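Local coordinates for Es1 family protein (Ehrlichia chaffeensis, PDB 3L3B) that is of unestablished function but probably has a role in isoprenoid biosynthesis, carrying an amidotransferase-like domain of the DJ-1/PfpI family, at residues A31-D37 / Q67-H73; N207-S211 / S234-Y238; A162-A166 / L185-G191. All coordinates share one frame; numbering follows the deposited sequence.

Contact 1 of 3, residues A31-D37 / Q67-H73; sequences AGCGHMD and QKQVVDH
The imidazole of His-73 carries the sulfur of Met-36 over one face: SD stands 4.5 Å from the centroid of the His-73 ring, above the face but offset from its centre. At the edge of the same ring, in its plane, lie ND1 of His-35 and the carboxylate carbon of Asp-37. His-35 in turn offers a face to that edge, an offset T-shaped pair with planes 69° apart, while CG of Met-36 lies near the rim of one His-35 face.

Two bonds fix the rotation of the His-73 ring. Its NE2 accepts from Met-36 N at 3.0 Å, the donor tilted from the ring plane, and ND1 donates to Val-71 O at 2.8 Å. NE2 is thus the unprotonated nitrogen in this arrangement.

Asp-37 reaches the short strand 70-72 because its CG is held between the backbone N and the carbonyl carbon (chi1 63°). OD2 takes a nearly straight bond from Val-71 N, 2.9 Å long at 171°, on the anti side of the carboxylate. OD1 accepts from a water. The same water accepts from Cys-33 N, 2.7 Å from the water oxygen, and donates to Gln-67 OE1. The extended Gln-67 chain turns its NE2 back to Gln-69 O, 3.0 Å away, which fixes the amide. Met-36 CB packs on Val-71 CG1 at 3.7 Å.

Arg-91 of the second subunit adds a salt bridge to Asp-37 OD1, which would probably keep this carboxylate ionised. The arrangement ties the loop that follows strand 24-29 of the DJ-1/PfpI alpha/beta core to the 70-72/77-79 beta hairpin at the subunit interface.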
ATOM      1  N   ALA B  31      -6.249   8.919  -6.336  1.00 10.25           N
ATOM      2  CA  ALA B  31      -6.592   8.935  -7.743  1.00 10.21           C
ATOM      3  C   ALA B  31      -6.817   7.547  -8.314  1.00  9.82           C
ATOM      4  O   ALA B  31      -6.866   7.440  -9.519  1.00  8.42           O
ATOM      5  CB  ALA B  31      -5.495   9.641  -8.567  1.00 10.28           C
ATOM      6  N   GLY B  32      -6.932   6.509  -7.466  1.00 10.18           N
ATOM      7  CA  GLY B  32      -7.098   5.146  -7.917  1.00  9.58           C
ATOM      8  C   GLY B  32      -6.156   4.279  -7.074  1.00  9.80           C
ATOM      9  O   GLY B  32      -5.701   4.681  -6.024  1.00 10.53           O
ATOM     10  N   CYS B  33      -5.888   3.071  -7.506  1.00  9.72           N
ATOM     11  CA  CYS B  33      -5.060   2.171  -6.692  1.00  9.24           C
ATOM     12  C   CYS B  33      -4.023   1.490  -7.557  1.00  8.71           C
ATOM     13  O   CYS B  33      -4.208   0.352  -8.003  1.00  9.43           O
ATOM     14  CB  CYS B  33      -5.976   1.175  -6.014  1.00  9.90           C
ATOM     15  SG  CYS B  33      -5.146   0.003  -4.965  1.00 10.96           S
ATOM     16  N   GLY B  34      -2.928   2.179  -7.793  1.00  7.06           N
ATOM     17  CA  GLY B  34      -1.848   1.679  -8.668  1.00  8.07           C
ATOM     18  C   GLY B  34      -1.023   2.777  -9.299  1.00  7.95           C
ATOM     19  O   GLY B  34      -1.571   3.756  -9.791  1.00  9.00           O
ATOM     20  N   HIS B  35       0.305   2.627  -9.301  1.00  8.83           N
ATOM     21  CA  HIS B  35       1.151   3.675  -9.790  1.00  9.02           C
ATOM     22  C   HIS B  35       0.980   4.060 -11.270  1.00  8.93           C
ATOM     23  O   HIS B  35       1.254   5.231 -11.652  1.00 10.63           O
ATOM     24  CB  HIS B  35       2.632   3.402  -9.462  1.00  9.77           C
ATOM     25  CG  HIS B  35       3.356   2.496 -10.415  1.00  8.20           C
ATOM     26  ND1 HIS B  35       3.251   1.132 -10.379  1.00 11.31           N
ATOM     27  CD2 HIS B  35       4.294   2.771 -11.364  1.00 10.67           C
ATOM     28  CE1 HIS B  35       4.025   0.596 -11.311  1.00  9.79           C
ATOM     29  NE2 HIS B  35       4.685   1.573 -11.911  1.00  8.86           N
ATOM     30  N   MET B  36       0.528   3.133 -12.109  1.00  7.47           N
ATOM     31  CA  MET B  36       0.369   3.432 -13.538  1.00  7.86           C
ATOM     32  C   MET B  36      -0.996   3.995 -13.942  1.00  8.67           C
ATOM     33  O   MET B  36      -1.121   4.579 -15.020  1.00  7.95           O
ATOM     34  CB  MET B  36       0.719   2.198 -14.390  1.00  9.03           C
ATOM     35  CG  MET B  36       2.090   1.644 -14.072  1.00  9.36           C
ATOM     36  SD  MET B  36       2.671   0.360 -15.158  1.00 12.69           S
ATOM     37  CE  MET B  36       3.248   1.391 -16.481  1.00 14.68           C
ATOM     38  N   ASP B  37      -2.015   3.901 -13.081  1.00  8.25           N
ATOM     39  CA  ASP B  37      -3.341   4.417 -13.451  1.00  7.77           C
ATOM     40  C   ASP B  37      -4.119   5.060 -12.341  1.00  7.84           C
ATOM     41  O   ASP B  37      -5.287   5.444 -12.554  1.00  7.11           O
ATOM     42  CB  ASP B  37      -4.216   3.320 -14.092  1.00  7.83           C
ATOM     43  CG  ASP B  37      -4.522   2.146 -13.149  1.00  6.71           C
ATOM     44  OD1 ASP B  37      -4.318   2.227 -11.912  1.00  6.73           O
ATOM     45  OD2 ASP B  37      -4.991   1.092 -13.683  1.00  6.76           O
ATOM     46  N   GLN B  67     -11.398   6.314 -14.207  1.00 10.88           N
ATOM     47  CA  GLN B  67      -9.990   6.532 -14.501  1.00  9.63           C
ATOM     48  C   GLN B  67      -9.846   6.820 -15.991  1.00  9.59           C
ATOM     49  O   GLN B  67     -10.591   6.251 -16.784  1.00  7.04           O
ATOM     50  CB  GLN B  67      -9.143   5.290 -14.125  1.00 10.29           C
ATOM     51  CG  GLN B  67      -9.014   4.991 -12.603  1.00  8.17           C
ATOM     52  CD  GLN B  67      -8.386   3.623 -12.255  1.00 10.16           C
ATOM     53  OE1 GLN B  67      -8.406   3.216 -11.070  1.00 14.51           O
ATOM     54  NE2 GLN B  67      -7.814   2.924 -13.234  1.00  9.86           N
ATOM     55  N   LYS B  68      -8.902   7.689 -16.378  1.00 10.20           N
ATOM     56  CA  LYS B  68      -8.628   7.906 -17.836  1.00  9.92           C
ATOM     57  C   LYS B  68      -8.221   6.587 -18.510  1.00  9.67           C
ATOM     58  O   LYS B  68      -8.629   6.309 -19.623  1.00 10.45           O
ATOM     59  CB  LYS B  68      -7.553   9.014 -18.076  1.00  9.99           C
ATOM     60  N   GLN B  69      -7.420   5.775 -17.843  1.00  9.47           N
ATOM     61  CA  GLN B  69      -7.031   4.436 -18.352  1.00 10.59           C
ATOM     62  C   GLN B  69      -7.092   3.396 -17.226  1.00  9.01           C
ATOM     63  O   GLN B  69      -7.024   3.741 -16.048  1.00  8.99           O
ATOM     64  CB  GLN B  69      -5.556   4.417 -18.812  1.00 10.97           C
ATOM     65  CG  GLN B  69      -5.194   5.301 -19.983  1.00 16.91           C
ATOM     66  CD  GLN B  69      -3.695   5.254 -20.269  1.00 20.31           C
ATOM     67  OE1 GLN B  69      -2.863   5.353 -19.359  1.00 21.66           O
ATOM     68  NE2 GLN B  69      -3.351   5.138 -21.543  1.00 22.37           N
ATOM     69  N   VAL B  70      -7.161   2.124 -17.606  1.00  8.49           N
ATOM     70  CA  VAL B  70      -6.809   1.044 -16.703  1.00  8.51           C
ATOM     71  C   VAL B  70      -5.561   0.391 -17.262  1.00  7.57           C
ATOM     72  O   VAL B  70      -5.482   0.125 -18.445  1.00  7.93           O
ATOM     73  CB  VAL B  70      -7.980  -0.003 -16.584  1.00  9.18           C
ATOM     74  CG1 VAL B  70      -7.544  -1.247 -15.801  1.00  8.58           C
ATOM     75  CG2 VAL B  70      -9.194   0.705 -15.944  1.00 10.85           C
ATOM     76  N   VAL B  71      -4.578   0.136 -16.419  1.00  7.47           N
ATOM     77  CA  VAL B  71      -3.363  -0.489 -16.875  1.00  7.59           C
ATOM     78  C   VAL B  71      -3.101  -1.832 -16.139  1.00  8.12           C
ATOM     79  O   VAL B  71      -3.197  -1.928 -14.890  1.00  7.87           O
ATOM     80  CB  VAL B  71      -2.177   0.480 -16.650  1.00  7.69           C
ATOM     81  CG1 VAL B  71      -0.853  -0.238 -16.740  1.00  9.87           C
ATOM     82  CG2 VAL B  71      -2.236   1.703 -17.591  1.00  7.06           C
ATOM     83  N   ASP B  72      -2.793  -2.853 -16.938  1.00  7.57           N
ATOM     84  CA  ASP B  72      -2.258  -4.101 -16.461  1.00  8.17           C
ATOM     85  C   ASP B  72      -0.813  -3.834 -15.998  1.00  6.91           C
ATOM     86  O   ASP B  72       0.061  -3.585 -16.805  1.00  7.49           O
ATOM     87  CB  ASP B  72      -2.376  -5.147 -17.602  1.00  8.14           C
ATOM     88  CG  ASP B  72      -1.749  -6.466 -17.281  1.00  8.97           C
ATOM     89  OD1 ASP B  72      -0.819  -6.518 -16.419  1.00  9.21           O
ATOM     90  OD2 ASP B  72      -2.179  -7.463 -17.901  1.00  7.13           O
ATOM     91  N   HIS B  73      -0.575  -3.875 -14.701  1.00  6.96           N
ATOM     92  CA  HIS B  73       0.738  -3.491 -14.164  1.00  8.25           C
ATOM     93  C   HIS B  73       1.826  -4.595 -14.315  1.00  8.41           C
ATOM     94  O   HIS B  73       3.001  -4.370 -14.028  1.00  7.97           O
ATOM     95  CB  HIS B  73       0.633  -3.111 -12.662  1.00  8.44           C
ATOM     96  CG  HIS B  73       0.003  -1.783 -12.410  1.00  7.63           C
ATOM     97  ND1 HIS B  73      -1.266  -1.468 -12.863  1.00  4.35           N
ATOM     98  CD2 HIS B  73       0.501  -0.654 -11.857  1.00 10.67           C
ATOM     99  CE1 HIS B  73      -1.548  -0.232 -12.501  1.00  6.65           C
ATOM    100  NE2 HIS B  73      -0.496   0.287 -11.886  1.00  6.07           N
TER
HETATM  101  O   HOH W   1      -6.450   2.093 -10.005  1.00 12.03           O
HETATM  102  O   HOH W   2      -5.508   6.602 -15.536  1.00 10.89           O

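Contact 2 of 3, residues N207-S211 / S234-Y238; sequences NRIFS and SMVNY
Phe-210 meets Met-235, Ser-234 and Tyr-238 where the C-terminal helix 221-238 packs on strand 209-212 of the central sheet, the helix-on-sheet layering of the alpha/beta sandwich in the DJ-1/PfpI fold. The short segments run nearly antiparallel (154°), their axes 9.8 Å apart.

Apolar contacts carry the core. Met-235 CG sits over one face of the Phe-210 ring, toward its rim, in a CH-pi contact 3.8 Å from the ring centroid; a bend at the end of the chain accompanies a more oblique Met-aromatic approach of SD, at 5.2 Å from the same centroid. Ser-234 CB lies 3.9 Å from Phe-210 CD1, while Ser-234 OG bonds within its own helix to Asp-230 O. The far end of the ring, CZ, comes equally near Tyr-238 CB. Pro-153, in the loop before strand 154-157, touches both Phe-210 and Met-235.

Polar groups of Arg-208 and Tyr-238 meet at the outer end without hydrogen bonding to each other. Arg-208 and Ile-209 both face Asp-204 in a G1 beta bulge, and the bent arginine chain brings its guanidinium across the end of the tyrosine, the two planes 70° apart. Arg-208 NE is instead bonded to Lys-151 O. Tyr-238 reaches out with CG anti to the backbone N (chi1 -180°), and its OH is centred over one guanidinium face, 3.0 Å from Arg-208 CZ.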
ATOM      1  N   ASN B 207       4.156  29.687   1.199  1.00  8.90           N
ATOM      2  CA  ASN B 207       2.911  29.209   0.590  1.00  8.55           C
ATOM      3  C   ASN B 207       2.371  27.956   1.255  1.00  7.80           C
ATOM      4  O   ASN B 207       1.280  27.450   0.896  1.00  7.77           O
ATOM      5  CB  ASN B 207       3.151  28.966  -0.895  1.00  9.06           C
ATOM      6  CG  ASN B 207       3.380  30.270  -1.652  1.00  6.98           C
ATOM      7  OD1 ASN B 207       2.459  31.078  -1.787  1.00  6.99           O
ATOM      8  ND2 ASN B 207       4.590  30.466  -2.164  1.00  6.31           N
ATOM      9  N   ARG B 208       3.126  27.467   2.224  1.00  6.53           N
ATOM     10  CA  ARG B 208       2.736  26.263   2.993  1.00  7.86           C
ATOM     11  C   ARG B 208       2.530  25.069   2.077  1.00  6.66           C
ATOM     12  O   ARG B 208       1.522  24.348   2.162  1.00  6.47           O
ATOM     13  CB  ARG B 208       1.484  26.516   3.811  1.00  8.13           C
ATOM     14  CG  ARG B 208       1.583  27.662   4.745  1.00 12.17           C
ATOM     15  CD  ARG B 208       0.258  28.436   4.722  1.00 20.60           C
ATOM     16  NE  ARG B 208      -0.275  28.616   6.056  1.00 25.52           N
ATOM     17  CZ  ARG B 208      -0.126  29.696   6.816  1.00 27.13           C
ATOM     18  NH1 ARG B 208       0.560  30.770   6.408  1.00 28.89           N
ATOM     19  NH2 ARG B 208      -0.678  29.684   8.023  1.00 29.31           N
ATOM     20  N   ILE B 209       3.509  24.869   1.205  1.00  6.57           N
ATOM     21  CA  ILE B 209       3.522  23.716   0.332  1.00  7.36           C
ATOM     22  C   ILE B 209       4.758  22.862   0.669  1.00  7.08           C
ATOM     23  O   ILE B 209       5.875  23.375   0.811  1.00  8.59           O
ATOM     24  CB  ILE B 209       3.592  24.096  -1.164  1.00  7.48           C
ATOM     25  CG1 ILE B 209       2.506  25.102  -1.573  1.00  8.67           C
ATOM     26  CG2 ILE B 209       3.483  22.810  -1.993  1.00  7.29           C
ATOM     27  CD1 ILE B 209       1.125  24.639  -1.374  1.00  9.02           C
ATOM     28  N   PHE B 210       4.559  21.558   0.818  1.00  7.90           N
ATOM     29  CA  PHE B 210       5.589  20.626   1.250  1.00  7.03           C
ATOM     30  C   PHE B 210       5.667  19.456   0.235  1.00  8.22           C
ATOM     31  O   PHE B 210       4.631  19.022  -0.256  1.00  9.02           O
ATOM     32  CB  PHE B 210       5.230  20.092   2.663  1.00  7.72           C
ATOM     33  CG  PHE B 210       5.101  21.188   3.728  1.00  7.53           C
ATOM     34  CD1 PHE B 210       6.110  21.406   4.645  1.00 10.11           C
ATOM     35  CD2 PHE B 210       3.986  22.002   3.781  1.00  7.84           C
ATOM     36  CE1 PHE B 210       6.016  22.409   5.625  1.00  8.87           C
ATOM     37  CE2 PHE B 210       3.878  23.040   4.753  1.00 10.18           C
ATOM     38  CZ  PHE B 210       4.908  23.218   5.688  1.00 10.02           C
ATOM     39  N   SER B 211       6.872  18.984  -0.106  1.00  7.50           N
ATOM     40  CA  SER B 211       7.036  18.034  -1.204  1.00  8.43           C
ATOM     41  C   SER B 211       8.195  17.101  -1.022  1.00  8.87           C
ATOM     42  O   SER B 211       9.204  17.459  -0.400  1.00  8.87           O
ATOM     43  CB  SER B 211       7.188  18.713  -2.564  1.00  8.78           C
ATOM     44  OG  SER B 211       8.152  19.767  -2.594  1.00 10.28           O
ATOM     45  N   SER B 234       7.606  17.767   8.740  1.00 13.13           N
ATOM     46  CA  SER B 234       7.719  19.200   8.497  1.00 12.46           C
ATOM     47  C   SER B 234       6.357  19.860   8.504  1.00 12.00           C
ATOM     48  O   SER B 234       6.200  20.970   8.987  1.00  9.92           O
ATOM     49  CB  SER B 234       8.399  19.464   7.156  1.00 12.83           C
ATOM     50  OG  SER B 234       9.702  18.911   7.157  1.00 14.67           O
ATOM     51  N   MET B 235       5.367  19.194   7.939  1.00 11.17           N
ATOM     52  CA  MET B 235       4.004  19.718   7.968  1.00 12.45           C
ATOM     53  C   MET B 235       3.482  19.803   9.407  1.00 13.89           C
ATOM     54  O   MET B 235       2.926  20.813   9.829  1.00 14.16           O
ATOM     55  CB  MET B 235       3.054  18.850   7.117  1.00 11.48           C
ATOM     56  CG  MET B 235       3.344  18.899   5.637  1.00 11.29           C
ATOM     57  SD  MET B 235       2.315  17.713   4.741  1.00 11.24           S
ATOM     58  CE  MET B 235       0.830  18.800   4.729  1.00  9.56           C
ATOM     59  N   VAL B 236       3.658  18.728  10.150  1.00 15.56           N
ATOM     60  CA  VAL B 236       3.228  18.695  11.544  1.00 17.06           C
ATOM     61  C   VAL B 236       3.966  19.751  12.417  1.00 17.61           C
ATOM     62  O   VAL B 236       3.346  20.405  13.262  1.00 17.69           O
ATOM     63  CB  VAL B 236       3.387  17.272  12.155  1.00 16.93           C
ATOM     64  CG1 VAL B 236       3.037  17.280  13.651  1.00 18.63           C
ATOM     65  CG2 VAL B 236       2.534  16.237  11.406  1.00 17.79           C
ATOM     66  N   ASN B 237       5.272  19.929  12.212  1.00 18.60           N
ATOM     67  CA  ASN B 237       6.037  20.887  13.000  1.00 19.25           C
ATOM     68  C   ASN B 237       5.576  22.292  12.654  1.00 20.35           C
ATOM     69  O   ASN B 237       5.569  23.188  13.506  1.00 19.19           O
ATOM     70  CB  ASN B 237       7.534  20.822  12.703  1.00 19.80           C
ATOM     71  CG  ASN B 237       8.164  19.501  13.071  1.00 20.78           C
ATOM     72  OD1 ASN B 237       9.299  19.239  12.672  1.00 25.07           O
ATOM     73  ND2 ASN B 237       7.440  18.649  13.800  1.00 21.55           N
ATOM     74  N   TYR B 238       5.223  22.490  11.393  1.00 20.88           N
ATOM     75  CA  TYR B 238       4.688  23.768  10.978  1.00 22.71           C
ATOM     76  C   TYR B 238       3.405  24.113  11.747  1.00 23.74           C
ATOM     77  O   TYR B 238       3.209  25.267  12.098  1.00 23.81           O
ATOM     78  CB  TYR B 238       4.441  23.830   9.467  1.00 22.32           C
ATOM     79  CG  TYR B 238       3.901  25.166   9.083  1.00 23.57           C
ATOM     80  CD1 TYR B 238       4.767  26.205   8.743  1.00 25.26           C
ATOM     81  CD2 TYR B 238       2.536  25.433   9.164  1.00 23.43           C
ATOM     82  CE1 TYR B 238       4.283  27.468   8.441  1.00 26.09           C
ATOM     83  CE2 TYR B 238       2.040  26.690   8.860  1.00 25.04           C
ATOM     84  CZ  TYR B 238       2.918  27.703   8.503  1.00 25.72           C
ATOM     85  OH  TYR B 238       2.436  28.950   8.183  1.00 25.46           O
TER

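Contact 3 of 3, residues A162-A166 / L185-G191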
ATOM      1  N   ALA B 162       4.052  18.939  -9.176  1.00  9.24           N
ATOM      2  CA  ALA B 162       3.902  19.587 -10.479  1.00  9.53           C
ATOM      3  C   ALA B 162       2.464  19.990 -10.701  1.00 10.23           C
ATOM      4  O   ALA B 162       2.175  21.112 -11.164  1.00 10.82           O
ATOM      5  CB  ALA B 162       4.402  18.624 -11.652  1.00 10.79           C
ATOM      6  N   VAL B 163       1.544  19.103 -10.343  1.00  9.99           N
ATOM      7  CA  VAL B 163       0.141  19.396 -10.467  1.00 10.38           C
ATOM      8  C   VAL B 163      -0.305  20.533  -9.529  1.00 10.90           C
ATOM      9  O   VAL B 163      -1.125  21.376  -9.935  1.00  9.85           O
ATOM     10  CB  VAL B 163      -0.737  18.195 -10.230  1.00 11.50           C
ATOM     11  CG1 VAL B 163      -2.246  18.567 -10.509  1.00 11.52           C
ATOM     12  CG2 VAL B 163      -0.268  17.011 -11.123  1.00 11.22           C
ATOM     13  N   VAL B 164       0.255  20.549  -8.312  1.00  9.96           N
ATOM     14  CA  VAL B 164      -0.029  21.602  -7.349  1.00  9.89           C
ATOM     15  C   VAL B 164       0.484  22.942  -7.864  1.00  8.79           C
ATOM     16  O   VAL B 164      -0.224  23.938  -7.771  1.00  9.30           O
ATOM     17  CB  VAL B 164       0.547  21.298  -5.942  1.00  9.57           C
ATOM     18  CG1 VAL B 164       0.379  22.552  -5.000  1.00  8.63           C
ATOM     19  CG2 VAL B 164      -0.100  20.052  -5.343  1.00 11.80           C
ATOM     20  N   VAL B 165       1.708  22.963  -8.394  1.00  7.61           N
ATOM     21  CA  VAL B 165       2.273  24.190  -8.960  1.00  8.40           C
ATOM     22  C   VAL B 165       1.326  24.740 -10.017  1.00  8.95           C
ATOM     23  O   VAL B 165       0.953  25.912  -9.961  1.00  8.08           O
ATOM     24  CB  VAL B 165       3.732  23.987  -9.477  1.00  8.01           C
ATOM     25  CG1 VAL B 165       4.198  25.102 -10.341  1.00  7.78           C
ATOM     26  CG2 VAL B 165       4.678  23.747  -8.261  1.00  8.55           C
ATOM     27  N   ALA B 166       0.885  23.862 -10.915  1.00  7.95           N
ATOM     28  CA  ALA B 166       0.048  24.260 -12.048  1.00  8.50           C
ATOM     29  C   ALA B 166      -1.307  24.821 -11.584  1.00  7.53           C
ATOM     30  O   ALA B 166      -1.751  25.880 -12.010  1.00  8.36           O
ATOM     31  CB  ALA B 166      -0.162  23.039 -13.002  1.00  6.82           C
ATOM     32  N   LEU B 185      10.192  21.438 -16.045  1.00 14.21           N
ATOM     33  CA  LEU B 185       8.746  21.286 -15.898  1.00 14.26           C
ATOM     34  C   LEU B 185       8.141  22.281 -14.880  1.00 13.75           C
ATOM     35  O   LEU B 185       7.137  22.921 -15.175  1.00 13.78           O
ATOM     36  CB  LEU B 185       8.386  19.867 -15.500  1.00 14.72           C
ATOM     37  CG  LEU B 185       6.910  19.517 -15.322  1.00 16.22           C
ATOM     38  CD1 LEU B 185       6.111  19.889 -16.564  1.00 18.39           C
ATOM     39  CD2 LEU B 185       6.744  18.033 -14.954  1.00 17.79           C
ATOM     40  N   ILE B 186       8.752  22.396 -13.705  1.00 12.35           N
ATOM     41  CA  ILE B 186       8.161  23.195 -12.632  1.00 12.00           C
ATOM     42  C   ILE B 186       8.209  24.670 -13.083  1.00 11.44           C
ATOM     43  O   ILE B 186       7.224  25.383 -12.975  1.00 10.22           O
ATOM     44  CB  ILE B 186       8.873  22.966 -11.256  1.00 10.95           C
ATOM     45  CG1 ILE B 186       8.691  21.519 -10.744  1.00 11.65           C
ATOM     46  CG2 ILE B 186       8.429  24.005 -10.199  1.00  9.96           C
ATOM     47  CD1 ILE B 186       7.244  20.993 -10.628  1.00  8.78           C
ATOM     48  N   ASP B 187       9.337  25.095 -13.633  1.00 12.63           N
ATOM     49  CA  ASP B 187       9.472  26.457 -14.153  1.00 13.95           C
ATOM     50  C   ASP B 187       8.356  26.732 -15.189  1.00 15.17           C
ATOM     51  O   ASP B 187       7.654  27.746 -15.093  1.00 13.95           O
ATOM     52  CB  ASP B 187      10.885  26.709 -14.720  1.00 13.64           C
ATOM     53  CG  ASP B 187      11.012  28.049 -15.410  1.00 16.89           C
ATOM     54  OD1 ASP B 187      10.866  28.078 -16.653  1.00 20.24           O
ATOM     55  OD2 ASP B 187      11.245  29.073 -14.717  1.00 16.03           O
ATOM     56  N   LYS B 188       8.196  25.837 -16.156  1.00 15.92           N
ATOM     57  CA  LYS B 188       7.139  25.959 -17.169  1.00 17.41           C
ATOM     58  C   LYS B 188       5.722  25.972 -16.570  1.00 18.10           C
ATOM     59  O   LYS B 188       4.823  26.600 -17.106  1.00 18.32           O
ATOM     60  CB  LYS B 188       7.239  24.806 -18.188  1.00 18.37           C
ATOM     61  N   MET B 189       5.528  25.289 -15.456  1.00 18.02           N
ATOM     62  CA  MET B 189       4.202  25.208 -14.841  1.00 19.02           C
ATOM     63  C   MET B 189       3.929  26.425 -13.945  1.00 16.92           C
ATOM     64  O   MET B 189       2.843  26.555 -13.401  1.00 16.99           O
ATOM     65  CB  MET B 189       4.074  23.925 -14.007  1.00 19.34           C
ATOM     66  CG  MET B 189       3.970  22.555 -14.743  1.00 25.10           C
ATOM     67  SD  MET B 189       2.673  22.450 -15.981  1.00 33.28           S
ATOM     68  CE  MET B 189       3.485  23.214 -17.381  1.00 30.20           C
ATOM     69  N   GLY B 190       4.935  27.264 -13.747  1.00 15.71           N
ATOM     70  CA  GLY B 190       4.788  28.538 -13.037  1.00 14.29           C
ATOM     71  C   GLY B 190       5.316  28.562 -11.614  1.00 13.10           C
ATOM     72  O   GLY B 190       4.985  29.471 -10.844  1.00 12.62           O
ATOM     73  N   GLY B 191       6.164  27.594 -11.264  1.00 10.86           N
ATOM     74  CA  GLY B 191       6.763  27.523  -9.931  1.00  9.95           C
ATOM     75  C   GLY B 191       8.273  27.615  -9.952  1.00  8.81           C
ATOM     76  O   GLY B 191       8.876  28.074 -10.952  1.00  8.74           O
TER
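Helix segments 162-166 and 185-189 run almost parallel, crossing at -19° with axes 9.1 Å apart, and the backbones draw nearest at Ala-166 and Met-189, whose CA atoms are 5.1 Å apart.

Small residues on the first helix allow this approach. The tip of Ile-186, CD1, comes alongside Ala-162 and lies 3.6 Å from its CA, while Leu-185 CD2 flanks the Ala-162 methyl from the same helix. One turn on, Val-165 carries the middle of the contact. Its CG1, anti to the backbone N (chi1 166°), points into the end of the second helix, where it lies 3.3 Å from Gly-191 N and 3.9 Å from Met-189 CB; its other methyl, CG2, faces CG2 of Ile-186. Toward the C-terminal end of both segments the bent Met-189 chain carries SD to within 4.2 Å of Ala-166 CB.

Val-165 and Ile-186 also touch Val-176, so strand 175-176 lines the same apolar core. The start of the second helix is held by Asp-181, whose carboxylate accepts from both Leu-185 N and Ile-186 N. Met-189 O, buried by the packing, finds no polar partner in the model.

The second helix ends in a Schellman motif: Gly-190 takes a positive phi, and Gly-191 N bonds back to Ile-186 O at 3.0 Å. Val-165 CG1 packs against this turn, fitting the short helix 185-189 onto helix 160-168 beside the main sheet of the DJ-1/PfpI fold.

In the fold
Contacts 1 and 2 lie on opposite sides of the chain's centre, their centres about 28 Å apart and their nearest atoms about 16 Å. Contact 1 is at the subunit interface, whereas no other chain of the assembly touches contacts 2 and 3. Contact 3 is nearer to contact 1, at about 9 Å between nearest atoms, but does not touch it. Contacts 2 and 3 do meet: Ile-209 CD1 packs on Val-164 CG1 at 4.2 Å, joining strand 209-212 to helix 160-168. With Phe-210 directed toward helix 221-238 and Ile-209 away from it, strand 209-212 is packed between helix 221-238 and helix 160-168. The three contacts follow one another along the chain as 1, 3, 2.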